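Local coordinates for CRISPR protein (Archaeoglobus fulgidus, PDB 4MJK) that probably serves as a Cas5-type subunit of a type I-A Cascade complex, the CRISPR RNA-guided surveillance assembly of archaeal antiviral defence, at residues P26-Y30 and P78-S82; I174-F180 and E258-G262; R195-Y201 and V226-I232. One frame throughout, in Å; residues are numbered along the deposited sequence.

Interaction 1. Residues P26-Y30 and P78-S82; sequences PSFYY and PLRYS
Arg-80 lays its guanidinium flat against the ring of Tyr-29, with the two planes only 15° apart. The stack is off-centre. Arg-80 CZ sits 4.2 Å from the centroid of the Tyr-29 ring, shifted toward the phenol end, where Tyr-29 CZ and OH lie under the charged group. The middle of the same face is taken by Arg-80 CD, 4.0 Å from that centroid in a CH-pi contact. The arginine chain bends at chi3 (-62°), and this turn brings the guanidinium back over the ring that CD already covers. A cation-pi contact and an aliphatic one therefore share one face of Tyr-29.

The other face of the guanidinium carries Ser-82 OG above its centre. Ser-27 OG approaches obliquely and accepts a weak hydrogen bond from Arg-80 NH1, 3.1 Å long and bent to 124° at the hydrogen. The main charge partner of Arg-80 is Asp-83, which forms a salt bridge with NH2.

Residues 26-30 belong to the loop between strand 13-15 and helix 33-46. Residues 78-82 span the end of strand 76-80 and the start of helix 81-87, with Arg-80 at the N-cap position. The two segments run in nearly opposite directions. The contact thus fastens an irregular loop of this Cas5-family protein against a strand-to-helix junction.

Pro-78 fills the other end. Its CG stands over the Tyr-30 ring, 4.2 Å from the ring centroid, in a second CH-pi contact. Pro-78 CB meets the Tyr-29 ring at its edge and lies 3.2 Å from Tyr-29 O. The Tyr-30 hydroxyl bonds to Pro-231 O.

Interaction 2. Residues I174-F180 and E258-G262; sequences ISTDYSF and EVVIG
An ST turn at the end of strand 174-176 swings the chain from crossing strand 258-263, an edge strand of the six-stranded antiparallel sheet, to running alongside it. Thr-176 OG1 accepts from Tyr-178 N at 3.1 Å, which closes the turn. The same oxygen donates to Val-259 O at 2.7 Å, coming from above the carbonyl plane. It also accepts a bond from a water. Three bonds therefore grip this one hydroxyl. With OG1 anti to the backbone N (chi1 -174°), the hydroxyl is turned to the carbonyl of Val-259.

That water donates to Ser-179 O as well and accepts from Ile-261 N, so it joins the turn to the strand. A second water does the same further back, donating to Asp-177 OD1 and accepting from Val-259 N.

Tyr-178 reaches along the strand to Glu-258. Its OH donates to Glu-258 OE1 at 2.6 Å, on the anti side of the carboxylate. The ring and carboxylate planes stand 89° apart. Lys-72 forms salt bridges with both Glu-258 and Asp-177, which probably eases the closeness of the two acids.

The apolar half centres on Ile-261. Its CD1 lies 3.6 Å from Phe-180 CB, and the two side chains run side by side, pointing the same way. Ile-174 CD1 touches both Ile-261 CD1 and Val-259 CG1, each at 4.0 Å.

The strand axes cross at 101°, so 174-176 runs across this edge strand rather than pairing with it; its pairing partner is strand 241-246. Phe-131 of strand 127-134 meets the Tyr-178 ring edge-to-face, and Phe-180 packs on strand 186-193 and reaches strand 225-231 through its backbone.

Interaction 3. Residues R195-Y201 and V226-I232; sequences RWEFEVY and VLYRIPI
Strands 196-202 and 225-231 pair as antiparallel neighbours in a three-stranded sheet, with 225-231 in the middle. Glu-197 with Ile-230, Glu-199 with Tyr-228 and Tyr-201 with Val-226 are hydrogen-bonded pairs, each closed by two backbone bonds. Ile-232 N adds one more, to Arg-195 O at 2.9 Å.

Arg-229 adds two side-chain bonds to backbone oxygens. Its NH2 donates to Trp-196 O at 3.0 Å, nearly straight at 170°. Its NE donates to Glu-197 O at 3.2 Å. Both oxygens lie at the edge of the guanidinium. Glu-197 O also takes Ile-230 N, and its two donors arrive from opposite faces of its plane. The arginine chain bends at chi2 and at chi3 (-61°), which folds the guanidinium back over the Phe-198 ring. The two stack with centres 3.6 Å apart and planes at 17°. An alanine in place of Arg-229 is likely to leave Trp-196 O without this donor and the Phe-198 ring without its cationic cover.

Among the carboxylates, Glu-197 OE2 takes Phe-198 N on its anti lone pair, while OE1 forms a salt bridge with Arg-195 NH1. Glu-199 OE1 accepts Tyr-29 N, and OE2 accepts Tyr-30 N and the Tyr-201 hydroxyl. The Tyr-228 hydroxyl bonds to Ile-69 O. The edge of Tyr-201 meets the Tyr-228 face in an offset edge-to-face pair, and Pro-231 CB stands over the six-membered ring of Trp-196, 3.8 Å from its centroid.

Overall arrangement
The three contacts form a row with interaction 3 in the middle. Its centre is about 12 Å from the centres of interactions 1 and 2, which lie about 22 Å apart and do not touch. Interaction 1 closes first along the chain. Interaction 3 is then nested inside the loop closed by interaction 2. Strand 225-231 links them: it receives the backbone of 180-181 on one side and pairs with 196-202 on the other, where the 26-30 loop is bound. Smaller sheets and loops are thus joined to the six-stranded sheet in one compact Cas5-family chain. The second subunit reaches interaction 1, but not interactions 2 and 3.

Interaction 1. Residues P26-Y30 and P78-S82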
loop_
_atom_site.group_PDB
_atom_site.type_symbol
_atom_site.label_atom_id
_atom_site.label_comp_id
_atom_site.label_asym_id
_atom_site.label_seq_id
_atom_site.Cartn_x
_atom_site.Cartn_y
_atom_site.Cartn_z
ATOM N N PRO A 26 18.578 -2.450 5.504
ATOM C CA PRO A 26 17.972 -1.122 5.721
ATOM C C PRO A 26 16.577 -0.983 5.111
ATOM O O PRO A 26 15.902 0.031 5.333
ATOM C CB PRO A 26 18.962 -0.165 5.043
ATOM C CG PRO A 26 19.610 -0.997 3.984
ATOM C CD PRO A 26 19.685 -2.409 4.532
ATOM N N SER A 27 16.176 -1.979 4.323
ATOM C CA SER A 27 14.806 -2.094 3.816
ATOM C C SER A 27 14.516 -3.585 3.606
ATOM O O SER A 27 15.437 -4.411 3.624
ATOM C CB SER A 27 14.648 -1.328 2.512
ATOM O OG SER A 27 15.549 -1.822 1.539
ATOM N N PHE A 28 13.248 -3.936 3.429
ATOM C CA PHE A 28 12.865 -5.348 3.429
ATOM C C PHE A 28 11.997 -5.681 2.230
ATOM O O PHE A 28 10.971 -5.047 2.012
ATOM C CB PHE A 28 12.057 -5.694 4.680
ATOM C CG PHE A 28 12.837 -5.653 5.961
ATOM C CD1 PHE A 28 14.018 -6.362 6.100
ATOM C CD2 PHE A 28 12.370 -4.909 7.044
ATOM C CE1 PHE A 28 14.736 -6.322 7.293
ATOM C CE2 PHE A 28 13.076 -4.862 8.233
ATOM C CZ PHE A 28 14.258 -5.570 8.360
ATOM N N TYR A 29 12.381 -6.696 1.470
ATOM C CA TYR A 29 11.459 -7.246 0.476
ATOM C C TYR A 29 10.280 -7.937 1.187
ATOM O O TYR A 29 9.126 -7.846 0.736
ATOM C CB TYR A 29 12.179 -8.237 -0.446
ATOM C CG TYR A 29 13.155 -7.611 -1.420
ATOM C CD1 TYR A 29 12.711 -7.018 -2.598
ATOM C CD2 TYR A 29 14.527 -7.642 -1.178
ATOM C CE1 TYR A 29 13.609 -6.456 -3.506
ATOM C CE2 TYR A 29 15.435 -7.089 -2.086
ATOM C CZ TYR A 29 14.966 -6.497 -3.241
ATOM O OH TYR A 29 15.841 -5.945 -4.145
ATOM N N TYR A 30 10.558 -8.612 2.308
ATOM C CA TYR A 30 9.510 -9.360 3.014
ATOM C C TYR A 30 9.441 -9.066 4.503
ATOM O O TYR A 30 10.418 -8.642 5.098
ATOM C CB TYR A 30 9.723 -10.869 2.855
ATOM C CG TYR A 30 9.519 -11.359 1.457
ATOM C CD1 TYR A 30 8.235 -11.495 0.938
ATOM C CD2 TYR A 30 10.607 -11.686 0.645
ATOM C CE1 TYR A 30 8.035 -11.936 -0.355
ATOM C CE2 TYR A 30 10.416 -12.131 -0.646
ATOM C CZ TYR A 30 9.116 -12.260 -1.141
ATOM O OH TYR A 30 8.892 -12.703 -2.435
ATOM N N PRO A 78 7.337 -7.786 -4.272
ATOM C CA PRO A 78 7.465 -6.635 -3.357
ATOM C C PRO A 78 7.977 -5.393 -4.065
ATOM O O PRO A 78 8.758 -5.480 -5.016
ATOM C CB PRO A 78 8.503 -7.102 -2.333
ATOM C CG PRO A 78 8.669 -8.621 -2.581
ATOM C CD PRO A 78 8.358 -8.815 -4.023
ATOM N N LEU A 79 7.541 -4.230 -3.608
ATOM C CA LEU A 79 8.050 -2.987 -4.165
ATOM C C LEU A 79 8.413 -2.123 -2.970
ATOM O O LEU A 79 7.538 -1.571 -2.320
ATOM C CB LEU A 79 6.975 -2.316 -5.040
ATOM C CG LEU A 79 7.338 -0.972 -5.668
ATOM C CD1 LEU A 79 8.457 -1.139 -6.686
ATOM C CD2 LEU A 79 6.101 -0.314 -6.321
ATOM N N ARG A 80 9.700 -2.058 -2.648
ATOM C CA ARG A 80 10.133 -1.348 -1.454
ATOM C C ARG A 80 9.989 0.147 -1.693
ATOM O O ARG A 80 10.131 0.612 -2.824
ATOM C CB ARG A 80 11.582 -1.695 -1.126
ATOM C CG ARG A 80 11.812 -3.178 -0.902
ATOM C CD ARG A 80 13.297 -3.477 -0.860
ATOM N NE ARG A 80 13.938 -3.134 -2.123
ATOM C CZ ARG A 80 15.250 -2.992 -2.279
ATOM N NH1 ARG A 80 16.067 -3.163 -1.241
ATOM N NH2 ARG A 80 15.746 -2.668 -3.467
ATOM N N TYR A 81 9.708 0.912 -0.645
ATOM C CA TYR A 81 9.625 2.353 -0.861
ATOM C C TYR A 81 10.988 2.899 -1.265
ATOM O O TYR A 81 11.089 3.930 -1.928
ATOM C CB TYR A 81 9.027 3.088 0.337
ATOM C CG TYR A 81 7.580 3.458 0.093
ATOM C CD1 TYR A 81 6.554 2.631 0.521
ATOM C CD2 TYR A 81 7.243 4.620 -0.604
ATOM C CE1 TYR A 81 5.230 2.955 0.283
ATOM C CE2 TYR A 81 5.913 4.957 -0.850
ATOM C CZ TYR A 81 4.916 4.113 -0.404
ATOM O OH TYR A 81 3.594 4.422 -0.620
ATOM N N SER A 82 12.047 2.184 -0.902
ATOM C CA SER A 82 13.365 2.589 -1.379
ATOM C C SER A 82 13.452 2.465 -2.905
ATOM O O SER A 82 14.074 3.311 -3.547
ATOM C CB SER A 82 14.503 1.847 -0.653
ATOM O OG SER A 82 14.656 0.523 -1.118
#

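Interaction 2. Residues I174-F180 and E258-G262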
loop_
_atom_site.group_PDB
_atom_site.type_symbol
_atom_site.label_atom_id
_atom_site.label_comp_id
_atom_site.label_asym_id
_atom_site.label_seq_id
_atom_site.Cartn_x
_atom_site.Cartn_y
_atom_site.Cartn_z
ATOM N N ILE A 174 18.530 -30.902 -2.105
ATOM C CA ILE A 174 17.079 -30.775 -2.138
ATOM C C ILE A 174 16.713 -29.630 -3.060
ATOM O O ILE A 174 17.554 -28.795 -3.377
ATOM C CB ILE A 174 16.471 -30.509 -0.719
ATOM C CG1 ILE A 174 17.110 -29.292 -0.055
ATOM C CG2 ILE A 174 16.636 -31.714 0.189
ATOM C CD1 ILE A 174 16.359 -27.995 -0.278
ATOM N N SER A 175 15.468 -29.588 -3.509
ATOM C CA SER A 175 14.987 -28.398 -4.206
ATOM C C SER A 175 13.991 -27.668 -3.295
ATOM O O SER A 175 13.262 -28.302 -2.534
ATOM C CB SER A 175 14.338 -28.762 -5.535
ATOM O OG SER A 175 13.235 -29.615 -5.307
ATOM N N THR A 176 13.984 -26.342 -3.350
ATOM C CA THR A 176 13.087 -25.552 -2.498
ATOM C C THR A 176 12.635 -24.316 -3.241
ATOM O O THR A 176 13.369 -23.781 -4.069
ATOM C CB THR A 176 13.725 -25.154 -1.124
ATOM O OG1 THR A 176 12.746 -24.500 -0.298
ATOM C CG2 THR A 176 14.920 -24.218 -1.303
ATOM N N ASP A 177 11.404 -23.897 -2.985
ATOM C CA ASP A 177 10.926 -22.619 -3.483
ATOM C C ASP A 177 10.570 -21.696 -2.314
ATOM O O ASP A 177 9.922 -20.672 -2.503
ATOM C CB ASP A 177 9.768 -22.782 -4.489
ATOM C CG ASP A 177 8.606 -23.570 -3.938
ATOM O OD1 ASP A 177 8.512 -23.752 -2.721
ATOM O OD2 ASP A 177 7.749 -23.998 -4.734
ATOM N N TYR A 178 11.030 -22.060 -1.115
ATOM C CA TYR A 178 10.924 -21.187 0.062
ATOM C C TYR A 178 12.232 -20.495 0.394
ATOM O O TYR A 178 13.313 -21.040 0.140
ATOM C CB TYR A 178 10.530 -21.996 1.287
ATOM C CG TYR A 178 9.094 -22.433 1.306
ATOM C CD1 TYR A 178 8.719 -23.649 0.749
ATOM C CD2 TYR A 178 8.123 -21.646 1.905
ATOM C CE1 TYR A 178 7.405 -24.078 0.773
ATOM C CE2 TYR A 178 6.799 -22.054 1.931
ATOM C CZ TYR A 178 6.453 -23.281 1.370
ATOM O OH TYR A 178 5.156 -23.703 1.393
ATOM N N SER A 179 12.134 -19.318 1.012
ATOM C CA SER A 179 13.306 -18.644 1.541
ATOM C C SER A 179 14.053 -19.584 2.483
ATOM O O SER A 179 13.468 -20.520 3.040
ATOM C CB SER A 179 12.892 -17.355 2.279
ATOM O OG SER A 179 12.166 -17.665 3.470
ATOM N N PHE A 180 15.347 -19.345 2.671
ATOM C CA PHE A 180 16.120 -20.164 3.585
ATOM C C PHE A 180 17.310 -19.411 4.148
ATOM O O PHE A 180 17.847 -18.517 3.505
ATOM C CB PHE A 180 16.601 -21.432 2.884
ATOM C CG PHE A 180 17.385 -21.173 1.621
ATOM C CD1 PHE A 180 16.732 -21.044 0.394
ATOM C CD2 PHE A 180 18.777 -21.071 1.658
ATOM C CE1 PHE A 180 17.440 -20.823 -0.765
ATOM C CE2 PHE A 180 19.501 -20.852 0.490
ATOM C CZ PHE A 180 18.830 -20.720 -0.717
ATOM N N GLU A 258 6.333 -29.533 -0.359
ATOM C CA GLU A 258 6.817 -28.318 0.292
ATOM C C GLU A 258 8.080 -28.622 1.082
ATOM O O GLU A 258 8.085 -29.507 1.944
ATOM C CB GLU A 258 5.763 -27.747 1.234
ATOM C CG GLU A 258 4.342 -27.648 0.645
ATOM C CD GLU A 258 4.243 -26.670 -0.524
ATOM O OE1 GLU A 258 4.713 -25.518 -0.396
ATOM O OE2 GLU A 258 3.686 -27.057 -1.576
ATOM N N VAL A 259 9.144 -27.886 0.793
ATOM C CA VAL A 259 10.418 -28.087 1.476
ATOM C C VAL A 259 10.950 -26.785 2.062
ATOM O O VAL A 259 11.075 -25.784 1.369
ATOM C CB VAL A 259 11.486 -28.665 0.528
ATOM C CG1 VAL A 259 12.785 -28.951 1.297
ATOM C CG2 VAL A 259 10.974 -29.934 -0.145
ATOM N N VAL A 260 11.259 -26.788 3.349
ATOM C CA VAL A 260 11.858 -25.608 3.929
ATOM C C VAL A 260 13.133 -25.978 4.693
ATOM O O VAL A 260 13.209 -27.020 5.329
ATOM C CB VAL A 260 10.869 -24.863 4.838
ATOM C CG1 VAL A 260 10.539 -25.691 6.093
ATOM C CG2 VAL A 260 11.422 -23.499 5.193
ATOM N N ILE A 261 14.132 -25.114 4.619
ATOM C CA ILE A 261 15.412 -25.376 5.267
ATOM C C ILE A 261 15.443 -24.714 6.639
ATOM O O ILE A 261 15.095 -23.545 6.776
ATOM C CB ILE A 261 16.577 -24.849 4.408
ATOM C CG1 ILE A 261 16.632 -25.590 3.075
ATOM C CG2 ILE A 261 17.923 -25.007 5.136
ATOM C CD1 ILE A 261 17.433 -24.852 2.026
ATOM N N GLY A 262 15.851 -25.468 7.656
ATOM C CA GLY A 262 15.972 -24.918 8.994
ATOM C C GLY A 262 17.147 -25.531 9.739
ATOM O O GLY A 262 18.058 -26.084 9.129
HETATM O O HOH W 1 13.806 -23.228 2.338
HETATM O O HOH W 2 9.314 -26.211 -1.776
#

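Interaction 3. Residues R195-Y201 and V226-I232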
loop_
_atom_site.group_PDB
_atom_site.type_symbol
_atom_site.label_atom_id
_atom_site.label_comp_id
_atom_site.label_asym_id
_atom_site.label_seq_id
_atom_site.Cartn_x
_atom_site.Cartn_y
_atom_site.Cartn_z
ATOM N N ARG A 195 15.301 -15.044 -9.695
ATOM C CA ARG A 195 15.088 -14.093 -8.645
ATOM C C ARG A 195 15.167 -14.720 -7.262
ATOM O O ARG A 195 14.173 -15.134 -6.668
ATOM C CB ARG A 195 13.881 -13.206 -8.900
ATOM C CG ARG A 195 14.190 -12.145 -9.950
ATOM C CD ARG A 195 15.255 -11.185 -9.444
ATOM N NE ARG A 195 14.656 -9.895 -9.109
ATOM C CZ ARG A 195 15.192 -8.995 -8.290
ATOM N NH1 ARG A 195 16.353 -9.229 -7.697
ATOM N NH2 ARG A 195 14.558 -7.854 -8.063
ATOM N N TRP A 196 16.406 -14.788 -6.791
ATOM C CA TRP A 196 16.720 -15.083 -5.412
ATOM C C TRP A 196 17.596 -13.955 -4.862
ATOM O O TRP A 196 18.779 -13.830 -5.209
ATOM C CB TRP A 196 17.432 -16.421 -5.304
ATOM C CG TRP A 196 16.493 -17.557 -5.550
ATOM C CD1 TRP A 196 16.156 -18.109 -6.768
ATOM C CD2 TRP A 196 15.719 -18.247 -4.567
ATOM N NE1 TRP A 196 15.249 -19.124 -6.584
ATOM C CE2 TRP A 196 14.958 -19.225 -5.245
ATOM C CE3 TRP A 196 15.607 -18.149 -3.170
ATOM C CZ2 TRP A 196 14.098 -20.094 -4.576
ATOM C CZ3 TRP A 196 14.761 -19.012 -2.511
ATOM C CH2 TRP A 196 14.013 -19.975 -3.214
ATOM N N GLU A 197 17.010 -13.134 -4.006
ATOM C CA GLU A 197 17.725 -12.021 -3.415
ATOM C C GLU A 197 18.354 -12.425 -2.074
ATOM O O GLU A 197 18.260 -13.584 -1.675
ATOM C CB GLU A 197 16.777 -10.836 -3.249
ATOM C CG GLU A 197 16.895 -9.823 -4.373
ATOM C CD GLU A 197 18.068 -8.877 -4.171
ATOM O OE1 GLU A 197 18.196 -7.918 -4.963
ATOM O OE2 GLU A 197 18.861 -9.089 -3.218
ATOM N N PHE A 198 19.014 -11.468 -1.421
ATOM C CA PHE A 198 19.615 -11.641 -0.107
ATOM C C PHE A 198 18.948 -10.643 0.834
ATOM O O PHE A 198 18.651 -9.507 0.442
ATOM C CB PHE A 198 21.114 -11.287 -0.121
ATOM C CG PHE A 198 21.978 -12.223 -0.932
ATOM C CD1 PHE A 198 22.733 -13.204 -0.306
ATOM C CD2 PHE A 198 22.031 -12.118 -2.318
ATOM C CE1 PHE A 198 23.532 -14.062 -1.044
ATOM C CE2 PHE A 198 22.833 -12.978 -3.070
ATOM C CZ PHE A 198 23.583 -13.943 -2.427
ATOM N N GLU A 199 18.759 -11.031 2.087
ATOM C CA GLU A 199 18.188 -10.102 3.043
ATOM C C GLU A 199 18.643 -10.496 4.439
ATOM O O GLU A 199 18.704 -11.680 4.755
ATOM C CB GLU A 199 16.658 -10.115 2.923
ATOM C CG GLU A 199 15.934 -9.058 3.750
ATOM C CD GLU A 199 14.740 -8.485 2.988
ATOM O OE1 GLU A 199 14.956 -7.594 2.142
ATOM O OE2 GLU A 199 13.601 -8.957 3.218
ATOM N N VAL A 200 19.001 -9.516 5.263
ATOM C CA VAL A 200 19.476 -9.807 6.623
ATOM C C VAL A 200 18.420 -9.454 7.650
ATOM O O VAL A 200 17.934 -8.316 7.673
ATOM C CB VAL A 200 20.779 -9.047 6.966
ATOM C CG1 VAL A 200 21.221 -9.371 8.399
ATOM C CG2 VAL A 200 21.871 -9.398 5.950
ATOM N N TYR A 201 18.073 -10.430 8.496
ATOM C CA TYR A 201 17.006 -10.278 9.494
ATOM C C TYR A 201 17.545 -10.509 10.900
ATOM O O TYR A 201 18.612 -11.092 11.067
ATOM C CB TYR A 201 15.920 -11.340 9.273
ATOM C CG TYR A 201 15.244 -11.328 7.911
ATOM C CD1 TYR A 201 15.370 -12.408 7.042
ATOM C CD2 TYR A 201 14.475 -10.246 7.503
ATOM C CE1 TYR A 201 14.753 -12.405 5.801
ATOM C CE2 TYR A 201 13.856 -10.228 6.263
ATOM C CZ TYR A 201 13.994 -11.315 5.414
ATOM O OH TYR A 201 13.383 -11.313 4.171
ATOM N N VAL A 226 20.706 -13.025 10.883
ATOM C CA VAL A 226 20.859 -14.166 9.991
ATOM C C VAL A 226 20.669 -13.717 8.533
ATOM O O VAL A 226 19.800 -12.900 8.235
ATOM C CB VAL A 226 19.836 -15.287 10.330
ATOM C CG1 VAL A 226 18.408 -14.756 10.254
ATOM C CG2 VAL A 226 19.996 -16.461 9.397
ATOM N N LEU A 227 21.495 -14.243 7.643
ATOM C CA LEU A 227 21.383 -13.969 6.220
ATOM C C LEU A 227 20.439 -14.986 5.580
ATOM O O LEU A 227 20.612 -16.182 5.789
ATOM C CB LEU A 227 22.765 -14.072 5.577
ATOM C CG LEU A 227 22.791 -13.913 4.053
ATOM C CD1 LEU A 227 22.371 -12.515 3.642
ATOM C CD2 LEU A 227 24.170 -14.262 3.496
ATOM N N TYR A 228 19.436 -14.512 4.829
ATOM C CA TYR A 228 18.504 -15.396 4.120
ATOM C C TYR A 228 18.602 -15.181 2.626
ATOM O O TYR A 228 18.855 -14.059 2.175
ATOM C CB TYR A 228 17.047 -15.080 4.505
ATOM C CG TYR A 228 16.433 -15.984 5.546
ATOM C CD1 TYR A 228 16.911 -16.004 6.836
ATOM C CD2 TYR A 228 15.357 -16.817 5.226
ATOM C CE1 TYR A 228 16.346 -16.824 7.802
ATOM C CE2 TYR A 228 14.774 -17.634 6.185
ATOM C CZ TYR A 228 15.277 -17.634 7.473
ATOM O OH TYR A 228 14.713 -18.456 8.438
ATOM N N ARG A 229 18.360 -16.240 1.858
ATOM C CA ARG A 229 18.060 -16.091 0.444
ATOM C C ARG A 229 16.535 -16.082 0.356
ATOM O O ARG A 229 15.879 -16.828 1.073
ATOM C CB ARG A 229 18.642 -17.237 -0.385
ATOM C CG ARG A 229 20.159 -17.326 -0.331
ATOM C CD ARG A 229 20.858 -16.050 -0.824
ATOM N NE ARG A 229 20.581 -15.691 -2.220
ATOM C CZ ARG A 229 21.345 -16.038 -3.257
ATOM N NH1 ARG A 229 22.433 -16.781 -3.074
ATOM N NH2 ARG A 229 21.029 -15.644 -4.483
ATOM N N ILE A 230 15.984 -15.205 -0.478
ATOM C CA ILE A 230 14.534 -15.022 -0.555
ATOM C C ILE A 230 14.107 -15.029 -2.010
ATOM O O ILE A 230 14.772 -14.422 -2.862
ATOM C CB ILE A 230 14.077 -13.679 0.102
ATOM C CG1 ILE A 230 14.900 -12.506 -0.442
ATOM C CG2 ILE A 230 14.235 -13.750 1.631
ATOM C CD1 ILE A 230 14.415 -11.120 -0.019
ATOM N N PRO A 231 12.997 -15.711 -2.312
ATOM C CA PRO A 231 12.559 -15.742 -3.709
ATOM C C PRO A 231 11.746 -14.494 -4.069
ATOM O O PRO A 231 10.975 -13.982 -3.241
ATOM C CB PRO A 231 11.673 -16.982 -3.759
ATOM C CG PRO A 231 11.043 -17.033 -2.380
ATOM C CD PRO A 231 12.127 -16.516 -1.433
ATOM N N ILE A 232 11.931 -14.022 -5.299
ATOM C CA ILE A 232 11.222 -12.868 -5.825
ATOM C C ILE A 232 10.583 -13.299 -7.145
ATOM O O ILE A 232 11.262 -13.582 -8.133
ATOM C CB ILE A 232 12.162 -11.678 -6.087
ATOM C CG1 ILE A 232 12.970 -11.308 -4.824
ATOM C CG2 ILE A 232 11.372 -10.496 -6.674
ATOM C CD1 ILE A 232 12.234 -10.492 -3.836
#